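Side-chain contact in surface protein SPB1 (Streptococcus agalactiae, PDB 4UZG), which is the backbone protein of pilus 2b, carries an internal isopeptide bond, and is probably joined into the shaft by a sortase: residues K174-D177 / A182-Q185. Numbering follows the deposited sequence. Where two conformers were deposited one is given.
Sequences KKID and ASLQ
I176 and S183 form a single antiparallel bridge, a non-hydrogen-bonded pair with CA atoms 4.4 Å apart, where the loop after strand 169-177 of the prealbumin-like fold turns back on that strand. Two backbone hydrogen bonds flank the pair: D177 N donates to A182 O and L184 N to K175 O, each over 2.9 Å. Each acceptor also meets a CA-H: I176 CA lies 3.1 Å from A182 O, and S183 CA approaches K175 O at a longer distance.

L184 has the largest buried area of any residue in the two segments, 78 Å². Its CG stands beside the backbone N (chi1 -59°), and the extended chi2 carries CD1 over the face of the I176-D177 peptide, 3.5 Å from both I176 C and D177 N. P244 and Y247 also touch this leucine.

K175 passes L184 at an angle, its CG 4.2 Å from L184 CB. A bend at chi2 (63°) and another at chi4 curl the chain forward along its own strand, toward I176 O. NZ is covalently joined to N279 CG, an intramolecular isopeptide bond tying strand 169-177 to the parallel strand 273-279. The same nitrogen also donates a weak hydrogen bond to I176 O.

D177 is gripped at both carboxylate oxygens: OD2 takes a hydrogen bond from Y247 OH and a salt bridge from K281, while OD1 accepts S179 N, an Asx turn, and T180 N. Its CB rests 4.1 Å from L184 CD1.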
# COMPACT_ATOMS: atom_id res chain seq x y z
N LYS A 174 11.80 8.79 -20.21
CA LYS A 174 12.42 8.62 -21.52
C LYS A 174 13.28 9.83 -21.81
O LYS A 174 12.82 10.95 -21.81
CB LYS A 174 11.41 8.46 -22.64
CG LYS A 174 12.11 8.22 -24.00
CD LYS A 174 11.16 7.82 -25.13
CE LYS A 174 10.20 8.94 -25.48
NZ LYS A 174 9.13 8.52 -26.44
N LYS A 175 14.54 9.57 -22.10
CA LYS A 175 15.50 10.61 -22.39
C LYS A 175 15.71 10.69 -23.90
O LYS A 175 16.01 9.66 -24.52
CB LYS A 175 16.83 10.24 -21.72
CG LYS A 175 17.87 11.29 -21.81
CD LYS A 175 17.32 12.48 -21.06
CE LYS A 175 18.21 13.64 -21.03
NZ LYS A 175 18.47 14.21 -22.37
N ILE A 176 15.56 11.88 -24.46
CA ILE A 176 15.72 12.08 -25.89
C ILE A 176 16.59 13.30 -26.19
O ILE A 176 16.83 14.16 -25.36
CB ILE A 176 14.36 12.23 -26.61
CG1 ILE A 176 13.65 13.55 -26.25
CG2 ILE A 176 13.48 11.00 -26.38
CD1 ILE A 176 12.45 13.84 -27.11
N ASP A 177 17.05 13.34 -27.44
CA ASP A 177 17.62 14.55 -28.03
C ASP A 177 16.45 15.47 -28.42
O ASP A 177 15.54 15.05 -29.14
CB ASP A 177 18.42 14.12 -29.27
CG ASP A 177 19.08 15.25 -30.01
OD1 ASP A 177 18.41 16.24 -30.36
OD2 ASP A 177 20.27 15.08 -30.31
N ALA A 182 15.73 11.33 -30.93
CA ALA A 182 16.36 10.04 -30.68
C ALA A 182 16.44 9.76 -29.19
O ALA A 182 16.73 10.65 -28.41
CB ALA A 182 17.74 10.01 -31.26
N SER A 183 16.22 8.50 -28.82
CA SER A 183 16.39 8.06 -27.46
C SER A 183 17.87 8.00 -27.11
O SER A 183 18.68 7.59 -27.94
CB SER A 183 15.75 6.70 -27.30
OG SER A 183 14.34 6.79 -27.47
N LEU A 184 18.22 8.42 -25.89
CA LEU A 184 19.60 8.55 -25.48
C LEU A 184 19.92 7.72 -24.26
O LEU A 184 19.34 7.91 -23.19
CB LEU A 184 19.93 10.00 -25.18
CG LEU A 184 19.73 10.99 -26.33
CD1 LEU A 184 20.00 12.42 -25.86
CD2 LEU A 184 20.63 10.65 -27.52
N GLN A 185 20.88 6.81 -24.43
CA GLN A 185 21.39 6.02 -23.33
C GLN A 185 22.43 6.80 -22.54
O GLN A 185 23.05 7.75 -23.04
CB GLN A 185 22.00 4.74 -23.87
CG GLN A 185 23.33 4.97 -24.58
CD GLN A 185 23.95 3.73 -25.06
OE1 GLN A 185 23.29 2.89 -25.67
NE2 GLN A 185 25.24 3.59 -24.80